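Local coordinates for protein phospholipase C-beta (PLC-beta) (Sepia officinalis, PDB 3QR0) that belongs to the phospholipase C-beta family of multidomain proteins, joining a PH domain, EF-hand modules, a calcium-bearing TIM-barrel core and a C2 domain, at residues C180-D184 / K185-A189; E693-G696 / M697-Y701; E154-K157 / L158-L162; I172-K175 / A176-C180. All coordinates share one frame; numbering follows the deposited sequence.

Contact 1 (C180-D184 / K185-A189)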
loop_
_atom_site.group_PDB
_atom_site.type_symbol
_atom_site.label_atom_id
_atom_site.label_comp_id
_atom_site.label_asym_id
_atom_site.label_seq_id
_atom_site.Cartn_x
_atom_site.Cartn_y
_atom_site.Cartn_z
ATOM N N CYS A 180 -25.416 2.367 8.396
ATOM C CA CYS A 180 -23.962 2.540 8.347
ATOM C C CYS A 180 -23.214 1.413 9.069
ATOM O O CYS A 180 -22.034 1.191 8.795
ATOM C CB CYS A 180 -23.550 3.899 8.932
ATOM S SG CYS A 180 -24.009 5.345 7.919
ATOM N N LEU A 181 -23.890 0.702 9.976
ATOM C CA LEU A 181 -23.244 -0.335 10.791
ATOM C C LEU A 181 -23.582 -1.776 10.391
ATOM O O LEU A 181 -22.705 -2.640 10.437
ATOM C CB LEU A 181 -23.565 -0.130 12.280
ATOM C CG LEU A 181 -22.937 1.091 12.960
ATOM C CD1 LEU A 181 -23.485 1.260 14.369
ATOM C CD2 LEU A 181 -21.418 0.991 12.993
ATOM N N SER A 182 -24.831 -2.055 10.016
ATOM C CA SER A 182 -25.227 -3.445 9.749
ATOM C C SER A 182 -26.481 -3.608 8.885
ATOM O O SER A 182 -27.380 -2.763 8.898
ATOM C CB SER A 182 -25.431 -4.191 11.075
ATOM O OG SER A 182 -25.533 -5.588 10.869
ATOM N N LYS A 183 -26.510 -4.711 8.135
ATOM C CA LYS A 183 -27.686 -5.144 7.381
ATOM C C LYS A 183 -28.394 -6.310 8.080
ATOM O O LYS A 183 -29.416 -6.795 7.592
ATOM C CB LYS A 183 -27.278 -5.578 5.969
ATOM C CG LYS A 183 -26.619 -4.480 5.146
ATOM C CD LYS A 183 -26.175 -4.988 3.774
ATOM C CE LYS A 183 -25.625 -3.856 2.915
ATOM N NZ LYS A 183 -25.157 -4.334 1.580
ATOM N N ASP A 184 -27.855 -6.746 9.219
ATOM C CA ASP A 184 -28.380 -7.901 9.949
ATOM C C ASP A 184 -29.419 -7.480 10.993
ATOM O O ASP A 184 -29.232 -6.490 11.701
ATOM C CB ASP A 184 -27.231 -8.652 10.624
ATOM C CG ASP A 184 -27.683 -9.932 11.293
ATOM O OD1 ASP A 184 -27.611 -10.996 10.642
ATOM O OD2 ASP A 184 -28.116 -9.873 12.462
ATOM N N LYS A 185 -30.500 -8.255 11.089
ATOM C CA LYS A 185 -31.620 -7.936 11.982
ATOM C C LYS A 185 -31.249 -7.986 13.468
ATOM O O LYS A 185 -31.669 -7.119 14.240
ATOM C CB LYS A 185 -32.818 -8.859 11.702
ATOM C CG LYS A 185 -32.582 -10.340 12.003
ATOM C CD LYS A 185 -33.717 -11.209 11.483
ATOM C CE LYS A 185 -33.422 -12.687 11.705
ATOM N NZ LYS A 185 -34.554 -13.558 11.291
ATOM N N ASP A 186 -30.466 -8.989 13.862
ATOM C CA ASP A 186 -30.043 -9.130 15.257
ATOM C C ASP A 186 -29.103 -7.998 15.667
ATOM O O ASP A 186 -29.204 -7.471 16.775
ATOM C CB ASP A 186 -29.359 -10.483 15.495
ATOM C CG ASP A 186 -30.310 -11.664 15.344
ATOM O OD1 ASP A 186 -31.542 -11.475 15.457
ATOM O OD2 ASP A 186 -29.820 -12.793 15.123
ATOM N N ASP A 187 -28.197 -7.629 14.768
ATOM C CA ASP A 187 -27.247 -6.545 15.026
ATOM C C ASP A 187 -27.939 -5.182 15.072
ATOM O O ASP A 187 -27.551 -4.308 15.850
ATOM C CB ASP A 187 -26.136 -6.548 13.974
ATOM C CG ASP A 187 -25.277 -7.803 14.034
ATOM O OD1 ASP A 187 -25.605 -8.725 14.818
ATOM O OD2 ASP A 187 -24.274 -7.870 13.292
ATOM N N ARG A 188 -28.961 -5.009 14.237
ATOM C CA ARG A 188 -29.780 -3.798 14.261
ATOM C C ARG A 188 -30.525 -3.665 15.588
ATOM O O ARG A 188 -30.720 -2.553 16.084
ATOM C CB ARG A 188 -30.765 -3.788 13.087
ATOM C CG ARG A 188 -30.119 -3.408 11.771
ATOM C CD ARG A 188 -31.008 -3.717 10.586
ATOM N NE ARG A 188 -30.577 -2.964 9.409
ATOM C CZ ARG A 188 -31.009 -1.746 9.071
ATOM N NH1 ARG A 188 -31.917 -1.105 9.804
ATOM N NH2 ARG A 188 -30.529 -1.166 7.980
ATOM N N ALA A 189 -30.927 -4.799 16.159
ATOM C CA ALA A 189 -31.547 -4.828 17.485
ATOM C C ALA A 189 -30.545 -4.420 18.567
ATOM O O ALA A 189 -30.902 -3.704 19.506
ATOM C CB ALA A 189 -32.116 -6.215 17.781
#
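The carboxylate of Asp184 turns back over the first turn of the helix that follows it and takes up backbone N-H groups there. Asp187 N reaches OD2 of Asp184 at 3.2 Å in a fairly straight bond (157°) on the anti lone pair, turned away from OD1. Asp186 N comes to the same OD2 at 2.9 Å, but bent and weak. A chi1 of -175°, with CG opposite the main-chain nitrogen, carries the carboxylate to these N-H groups. This is an N-cap: Asp184 precedes helix 185-198 in the EF-hand-like region, and the short link 182-184 joins helix 174-181 to helix 185-198. The helix start would probably help to offset the charge of Asp184, whose OD2 lies 3.6 Å from the like-charged OD1 of Asp187. A main-chain bond joins Arg188 N to Asp184 O at 2.9 Å. The Arg188 side chain runs extended from CG to NE back along the link, its CG 3.2 Å from Asp184 O, and NE makes a weak, bent bond to Ser182 O. Packing is supplied by Ser182, whose OG lies against CB of Asp187 at 3.3 Å while being hydrogen-bonded to the carbonyl of Asp664.

Contact 2 (E693-G696 / M697-Y701)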
loop_
_atom_site.group_PDB
_atom_site.type_symbol
_atom_site.label_atom_id
_atom_site.label_comp_id
_atom_site.label_asym_id
_atom_site.label_seq_id
_atom_site.Cartn_x
_atom_site.Cartn_y
_atom_site.Cartn_z
ATOM N N GLU A 693 -18.326 -18.077 15.362
ATOM C CA GLU A 693 -19.471 -18.246 14.476
ATOM C C GLU A 693 -20.484 -17.115 14.629
ATOM O O GLU A 693 -20.728 -16.636 15.740
ATOM C CB GLU A 693 -20.159 -19.590 14.755
ATOM C CG GLU A 693 -19.280 -20.799 14.454
ATOM C CD GLU A 693 -19.996 -22.127 14.631
ATOM O OE1 GLU A 693 -20.948 -22.203 15.445
ATOM O OE2 GLU A 693 -19.591 -23.107 13.963
ATOM N N ASN A 694 -21.064 -16.706 13.502
ATOM C CA ASN A 694 -22.207 -15.786 13.462
ATOM C C ASN A 694 -22.001 -14.520 14.291
ATOM O O ASN A 694 -22.853 -14.137 15.094
ATOM C CB ASN A 694 -23.489 -16.512 13.891
ATOM C CG ASN A 694 -23.788 -17.745 13.036
ATOM O OD1 ASN A 694 -24.181 -18.787 13.556
ATOM N ND2 ASN A 694 -23.605 -17.626 11.730
ATOM N N ASN A 695 -20.855 -13.881 14.087
ATOM C CA ASN A 695 -20.551 -12.606 14.725
ATOM C C ASN A 695 -19.596 -11.816 13.843
ATOM O O ASN A 695 -18.410 -12.124 13.769
ATOM C CB ASN A 695 -19.953 -12.826 16.119
ATOM C CG ASN A 695 -19.859 -11.540 16.938
ATOM O OD1 ASN A 695 -20.070 -10.436 16.426
ATOM N ND2 ASN A 695 -19.530 -11.683 18.220
ATOM N N GLY A 696 -20.133 -10.812 13.157
ATOM C CA GLY A 696 -19.334 -9.914 12.337
ATOM C C GLY A 696 -19.018 -8.603 13.035
ATOM O O GLY A 696 -18.305 -7.770 12.476
ATOM N N MET A 697 -19.538 -8.423 14.251
ATOM C CA MET A 697 -19.464 -7.137 14.952
ATOM C C MET A 697 -18.378 -7.118 16.026
ATOM O O MET A 697 -17.598 -6.168 16.100
ATOM C CB MET A 697 -20.830 -6.793 15.564
ATOM C CG MET A 697 -20.923 -5.409 16.204
ATOM S SD MET A 697 -22.629 -4.938 16.604
ATOM C CE MET A 697 -23.223 -4.436 14.987
ATOM N N ASP A 698 -18.327 -8.152 16.860
ATOM C CA ASP A 698 -17.337 -8.201 17.934
ATOM C C ASP A 698 -16.921 -9.624 18.332
ATOM O O ASP A 698 -17.043 -9.999 19.491
ATOM C CB ASP A 698 -17.834 -7.398 19.150
ATOM C CG ASP A 698 -19.138 -7.931 19.740
ATOM O OD1 ASP A 698 -19.740 -8.870 19.180
ATOM O OD2 ASP A 698 -19.565 -7.397 20.785
ATOM N N PRO A 699 -16.400 -10.409 17.370
ATOM C CA PRO A 699 -15.943 -11.765 17.690
ATOM C C PRO A 699 -14.795 -11.752 18.697
ATOM O O PRO A 699 -13.902 -10.918 18.586
ATOM C CB PRO A 699 -15.465 -12.307 16.336
ATOM C CG PRO A 699 -15.145 -11.087 15.524
ATOM C CD PRO A 699 -16.155 -10.067 15.955
ATOM N N TYR A 700 -14.828 -12.664 19.668
ATOM C CA TYR A 700 -13.806 -12.725 20.717
ATOM C C TYR A 700 -13.046 -14.046 20.624
ATOM O O TYR A 700 -13.501 -15.069 21.119
ATOM C CB TYR A 700 -14.468 -12.537 22.092
ATOM C CG TYR A 700 -13.539 -12.550 23.299
ATOM C CD1 TYR A 700 -12.294 -11.931 23.265
ATOM C CD2 TYR A 700 -13.934 -13.153 24.495
ATOM C CE1 TYR A 700 -11.452 -11.936 24.379
ATOM C CE2 TYR A 700 -13.100 -13.160 25.615
ATOM C CZ TYR A 700 -11.862 -12.542 25.547
ATOM O OH TYR A 700 -11.027 -12.541 26.637
ATOM N N TYR A 701 -11.884 -14.019 19.973
ATOM C CA TYR A 701 -11.127 -15.245 19.690
ATOM C C TYR A 701 -10.416 -15.754 20.937
ATOM O O TYR A 701 -10.430 -16.953 21.216
ATOM C CB TYR A 701 -10.104 -15.026 18.566
ATOM C CG TYR A 701 -10.692 -14.413 17.318
ATOM C CD1 TYR A 701 -11.401 -15.187 16.394
ATOM C CD2 TYR A 701 -10.556 -13.056 17.067
ATOM C CE1 TYR A 701 -11.947 -14.614 15.249
ATOM C CE2 TYR A 701 -11.097 -12.478 15.929
ATOM C CZ TYR A 701 -11.791 -13.256 15.026
ATOM O OH TYR A 701 -12.324 -12.661 13.903
#
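Asn695 folds its side-chain amide over the turn that leads to Asp698, so that its oxygen meets backbone N-H groups and its nitrogen meets a carboxylate. OD1 accepts from two successive amides, Met697 N at 3.0 Å and Asp698 N at 2.9 Å. Both arrive from the same face of the amide plane: the first is tilted moderately from that plane, whereas the second stands well above it, away from any lone pair, although its N-H points almost straight at the oxygen (174°). At the other end of the amide, ND2 gives a hydrogen bond to OD1 of Asp698 at 3.0 Å. The acceptor lies practically in the amide plane of Asn695, but the two flat groups are strongly turned, their planes 71° apart, and the carboxylate oxygen is approached on its anti side, somewhat out of its own plane. An Asx turn results, Asn695 OD1 taking the N-H of Met697 two residues on, in the loop between strands 686-688 and 706-711 of the C2 domain. The chi1 of Asp698, 61°, sets its carboxylate between the main-chain N and carbonyl carbon and brings OD1 to the amide. OD2 has other partners, a salt bridge to Arg190 and the backbone N of Glu227, which tie the loop to the EF-hand-like region. On the face met by the N-H groups, the ring of Pro699 rests near the main chain of Asn695, with CG 3.8 Å from Asn695 O, while the chain of Met697 leads off to Asp187 and Arg190.

Contact 3 (E154-K157 / L158-L162); sequences EWEK and LYFRL
The rings of Trp155 and Phe160 each take a neighbour from one turn along the same helix. The six-membered part of the Trp155 indole meets the CD2 methyl of Leu158, nearest at CZ3 (3.7 Å); the methyl comes in obliquely, and the two side chains run alongside each other in the same direction. Spaced three residues apart, the two lie on one side of the helix. Phe160 is met at its edge, where the carbonyl oxygen of Glu156 lies in the ring plane, 3.3 Å from CD1. The aliphatic part of Glu156 runs beside that ring, CG 3.7 Å from CE1, and its carboxylate is turned 72° against the ring plane; OE1 of Glu156 is hydrogen-bonded to a bound glycerol, probably from the crystallisation liquor. CD1 of Phe160 in turn lies in plane at the edge of the Tyr159 ring. Beneath the side chains runs regular alpha-helical bonding: Leu158 N to Glu154 O at 3.1 Å, then Tyr159 N to Trp155 O, Phe160 N to Glu156 O and Arg161 N to Lys157 O. Helix 151-165 belongs to the EF-hand-like region and is packed on several sides. Trp155 stacks on Phe218 and meets Tyr222 edge-to-face on helix 215-225, with NE1 bonded to the carbonyl of Phe218. Leu158 also touches Cys180 and Leu181 of helix 174-181, whereas Lys157 forms a salt bridge with Asp66 and touches Phe51 of strand 51-54 in the PH domain.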
loop_
_atom_site.group_PDB
_atom_site.type_symbol
_atom_site.label_atom_id
_atom_site.label_comp_id
_atom_site.label_asym_id
_atom_site.label_seq_id
_atom_site.Cartn_x
_atom_site.Cartn_y
_atom_site.Cartn_z
ATOM N N GLU A 154 -11.478 6.064 13.116
ATOM C CA GLU A 154 -12.495 5.500 12.228
ATOM C C GLU A 154 -13.897 5.671 12.800
ATOM O O GLU A 154 -14.865 5.797 12.048
ATOM C CB GLU A 154 -12.226 4.023 11.931
ATOM C CG GLU A 154 -11.040 3.782 11.002
ATOM C CD GLU A 154 -11.282 4.242 9.558
ATOM O OE1 GLU A 154 -12.428 4.589 9.190
ATOM O OE2 GLU A 154 -10.303 4.264 8.787
ATOM N N TRP A 155 -13.997 5.666 14.126
ATOM C CA TRP A 155 -15.260 5.917 14.803
ATOM C C TRP A 155 -15.663 7.375 14.577
ATOM O O TRP A 155 -16.835 7.665 14.343
ATOM C CB TRP A 155 -15.132 5.607 16.292
ATOM C CG TRP A 155 -16.436 5.426 16.997
ATOM C CD1 TRP A 155 -16.909 6.161 18.044
ATOM C CD2 TRP A 155 -17.432 4.441 16.713
ATOM N NE1 TRP A 155 -18.143 5.695 18.429
ATOM C CE2 TRP A 155 -18.489 4.640 17.628
ATOM C CE3 TRP A 155 -17.540 3.412 15.770
ATOM C CZ2 TRP A 155 -19.637 3.849 17.632
ATOM C CZ3 TRP A 155 -18.680 2.619 15.776
ATOM C CH2 TRP A 155 -19.715 2.846 16.705
ATOM N N GLU A 156 -14.685 8.276 14.636
ATOM C CA GLU A 156 -14.909 9.694 14.357
ATOM C C GLU A 156 -15.307 9.941 12.890
ATOM O O GLU A 156 -16.137 10.802 12.611
ATOM C CB GLU A 156 -13.666 10.515 14.720
ATOM C CG GLU A 156 -13.883 12.021 14.684
ATOM C CD GLU A 156 -12.606 12.811 14.920
ATOM O OE1 GLU A 156 -11.543 12.427 14.384
ATOM O OE2 GLU A 156 -12.669 13.833 15.628
ATOM N N LYS A 157 -14.716 9.191 11.965
ATOM C CA LYS A 157 -15.123 9.227 10.553
ATOM C C LYS A 157 -16.609 8.894 10.385
ATOM O O LYS A 157 -17.342 9.605 9.687
ATOM C CB LYS A 157 -14.276 8.258 9.728
ATOM C CG LYS A 157 -14.701 8.126 8.276
ATOM C CD LYS A 157 -13.595 7.519 7.424
ATOM C CE LYS A 157 -14.096 7.180 6.027
ATOM N NZ LYS A 157 -12.991 6.719 5.135
ATOM N N LEU A 158 -17.045 7.817 11.034
ATOM C CA LEU A 158 -18.455 7.444 11.055
ATOM C C LEU A 158 -19.300 8.560 11.672
ATOM O O LEU A 158 -20.389 8.869 11.172
ATOM C CB LEU A 158 -18.655 6.137 11.835
ATOM C CG LEU A 158 -20.087 5.633 12.020
ATOM C CD1 LEU A 158 -20.759 5.406 10.670
ATOM C CD2 LEU A 158 -20.102 4.361 12.850
ATOM N N TYR A 159 -18.801 9.153 12.758
ATOM C CA TYR A 159 -19.486 10.270 13.412
ATOM C C TYR A 159 -19.691 11.432 12.439
ATOM O O TYR A 159 -20.777 12.015 12.378
ATOM C CB TYR A 159 -18.709 10.754 14.648
ATOM C CG TYR A 159 -19.305 11.982 15.299
ATOM C CD1 TYR A 159 -20.355 11.870 16.198
ATOM C CD2 TYR A 159 -18.828 13.257 15.000
ATOM C CE1 TYR A 159 -20.919 12.997 16.793
ATOM C CE2 TYR A 159 -19.383 14.395 15.592
ATOM C CZ TYR A 159 -20.427 14.253 16.487
ATOM O OH TYR A 159 -20.985 15.360 17.077
ATOM N N PHE A 160 -18.650 11.770 11.686
ATOM C CA PHE A 160 -18.752 12.867 10.722
ATOM C C PHE A 160 -19.637 12.525 9.529
ATOM O O PHE A 160 -20.296 13.412 8.973
ATOM C CB PHE A 160 -17.373 13.347 10.275
ATOM C CG PHE A 160 -16.799 14.396 11.173
ATOM C CD1 PHE A 160 -16.044 14.043 12.286
ATOM C CD2 PHE A 160 -17.052 15.739 10.937
ATOM C CE1 PHE A 160 -15.523 15.011 13.133
ATOM C CE2 PHE A 160 -16.528 16.718 11.781
ATOM C CZ PHE A 160 -15.766 16.350 12.881
ATOM N N ARG A 161 -19.682 11.251 9.150
ATOM C CA ARG A 161 -20.635 10.820 8.142
ATOM C C ARG A 161 -22.060 11.079 8.638
ATOM O O ARG A 161 -22.880 11.664 7.924
ATOM C CB ARG A 161 -20.473 9.344 7.787
ATOM C CG ARG A 161 -21.229 9.000 6.523
ATOM C CD ARG A 161 -21.322 7.528 6.250
ATOM N NE ARG A 161 -22.463 7.239 5.379
ATOM C CZ ARG A 161 -22.632 6.118 4.684
ATOM N NH1 ARG A 161 -21.726 5.146 4.719
ATOM N NH2 ARG A 161 -23.719 5.975 3.935
ATOM N N LEU A 162 -22.338 10.655 9.866
ATOM C CA LEU A 162 -23.672 10.790 10.445
ATOM C C LEU A 162 -24.123 12.243 10.624
ATOM O O LEU A 162 -25.303 12.549 10.433
ATOM C CB LEU A 162 -23.753 10.044 11.781
ATOM C CG LEU A 162 -23.702 8.518 11.659
ATOM C CD1 LEU A 162 -23.588 7.879 13.027
ATOM C CD2 LEU A 162 -24.929 7.980 10.918
#

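Contact 4 (I172-K175 / A176-C180); sequences IPVK and AIQKC
In Ile172 the CG2 methyl stands trans to the backbone N, and the chi1 of Ile177 (-57°) turns CG1 away from its own carbonyl carbon; together these torsions bring CG2 of Ile172 to 3.9 Å from CG1 of Ile177. The two side chains cross at about a right angle, so branch meets branch over a short length. On another part of the turn, CG of the Pro173 ring lies 3.7 Å from CB of Ala176. That methyl also sits close to the carbonyl oxygen of Pro173, 3.3 Å away. Here a strand passes directly into a helix: Ile172 and Pro173 end strand 171-173, which pairs antiparallel with 207-209 in the EF-hand-like region, and Pro173 is the N-cap residue of helix 174-181. Its carbonyl oxygen takes Ala176 N at 3.0 Å from well above the carbonyl plane, and Ile177 N more weakly at 3.3 Å. Regular helical geometry follows, with Gln178 N meeting Val174 O almost head-on and Lys179 N bonded to Lys175 O at 3.1 Å. Apolar groups of the turn face the next helix: Val174 and Ile177 both touch Leu195 of helix 185-198. The long lysines lead to charges elsewhere, Lys175 forming a salt bridge with Glu60 and Lys179 with Glu166 and Asp61.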
loop_
_atom_site.group_PDB
_atom_site.type_symbol
_atom_site.label_atom_id
_atom_site.label_comp_id
_atom_site.label_asym_id
_atom_site.label_seq_id
_atom_site.Cartn_x
_atom_site.Cartn_y
_atom_site.Cartn_z
ATOM N N ILE A 172 -30.089 13.506 13.278
ATOM C CA ILE A 172 -29.476 12.277 12.793
ATOM C C ILE A 172 -30.510 11.156 12.859
ATOM O O ILE A 172 -30.896 10.740 13.950
ATOM C CB ILE A 172 -28.244 11.881 13.642
ATOM C CG1 ILE A 172 -27.142 12.944 13.544
ATOM C CG2 ILE A 172 -27.693 10.533 13.182
ATOM C CD1 ILE A 172 -27.411 14.216 14.334
ATOM N N PRO A 173 -30.973 10.666 11.696
ATOM C CA PRO A 173 -31.970 9.593 11.741
ATOM C C PRO A 173 -31.382 8.275 12.256
ATOM O O PRO A 173 -30.250 7.925 11.908
ATOM C CB PRO A 173 -32.444 9.469 10.287
ATOM C CG PRO A 173 -31.422 10.136 9.457
ATOM C CD PRO A 173 -30.632 11.069 10.322
ATOM N N VAL A 174 -32.140 7.571 13.098
ATOM C CA VAL A 174 -31.716 6.270 13.622
ATOM C C VAL A 174 -31.507 5.292 12.470
ATOM O O VAL A 174 -30.583 4.483 12.490
ATOM C CB VAL A 174 -32.752 5.681 14.611
ATOM C CG1 VAL A 174 -32.386 4.242 14.983
ATOM C CG2 VAL A 174 -32.863 6.551 15.856
ATOM N N LYS A 175 -32.384 5.381 11.472
ATOM C CA LYS A 175 -32.257 4.638 10.219
ATOM C C LYS A 175 -30.847 4.750 9.613
ATOM O O LYS A 175 -30.303 3.766 9.104
ATOM C CB LYS A 175 -33.307 5.158 9.227
ATOM C CG LYS A 175 -33.355 4.457 7.886
ATOM C CD LYS A 175 -34.605 4.872 7.118
ATOM C CE LYS A 175 -34.643 4.273 5.730
ATOM N NZ LYS A 175 -35.962 4.511 5.070
ATOM N N ALA A 176 -30.269 5.949 9.671
ATOM C CA ALA A 176 -28.940 6.201 9.111
ATOM C C ALA A 176 -27.840 5.546 9.949
ATOM O O ALA A 176 -26.848 5.064 9.407
ATOM C CB ALA A 176 -28.691 7.697 8.986
ATOM N N ILE A 177 -28.025 5.531 11.269
ATOM C CA ILE A 177 -27.063 4.915 12.181
ATOM C C ILE A 177 -26.999 3.409 11.939
ATOM O O ILE A 177 -25.916 2.838 11.837
ATOM C CB ILE A 177 -27.416 5.169 13.668
ATOM C CG1 ILE A 177 -27.516 6.672 13.956
ATOM C CG2 ILE A 177 -26.366 4.534 14.571
ATOM C CD1 ILE A 177 -27.965 6.998 15.358
ATOM N N GLN A 178 -28.164 2.774 11.831
ATOM C CA GLN A 178 -28.231 1.331 11.594
ATOM C C GLN A 178 -27.660 0.919 10.234
ATOM O O GLN A 178 -26.897 -0.046 10.154
ATOM C CB GLN A 178 -29.667 0.818 11.750
ATOM C CG GLN A 178 -30.086 0.654 13.204
ATOM C CD GLN A 178 -31.564 0.362 13.373
ATOM O OE1 GLN A 178 -32.376 0.644 12.488
ATOM N NE2 GLN A 178 -31.925 -0.202 14.523
ATOM N N LYS A 179 -28.015 1.646 9.174
ATOM C CA LYS A 179 -27.544 1.303 7.824
ATOM C C LYS A 179 -26.024 1.415 7.687
ATOM O O LYS A 179 -25.416 0.652 6.944
ATOM C CB LYS A 179 -28.234 2.151 6.745
ATOM C CG LYS A 179 -27.706 3.567 6.594
ATOM C CD LYS A 179 -28.281 4.266 5.377
ATOM C CE LYS A 179 -27.610 5.618 5.177
ATOM N NZ LYS A 179 -28.322 6.464 4.187
ATOM N N CYS A 180 -25.416 2.367 8.396
ATOM C CA CYS A 180 -23.962 2.540 8.347
ATOM C C CYS A 180 -23.214 1.413 9.069
ATOM O O CYS A 180 -22.034 1.191 8.795
ATOM C CB CYS A 180 -23.550 3.899 8.932
ATOM S SG CYS A 180 -24.009 5.345 7.919
#

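How the contacts relate
Contacts 1, 3 and 4 belong to one EF-hand-like region, while contact 2 lies in the C2 domain and meets contact 1 where Met697 packs on Asp187. Contacts 1 and 4 share Cys180 and both use helix 174-181, contact 4 at its start and contact 1 at its last residues and the following link; Leu158, Arg161 and Leu162 of contact 3 pack against Cys180. Contacts 2 and 4 are mostly buried, contacts 1 and 3 only partly, and contact 1 has the most exposed residues. Chemistry follows place: side-chain carboxylate and amide groups hold the backbone in contacts 1 and 2, whereas apolar groups pack along a helix in contact 3 and across a strand-to-helix junction in contact 4.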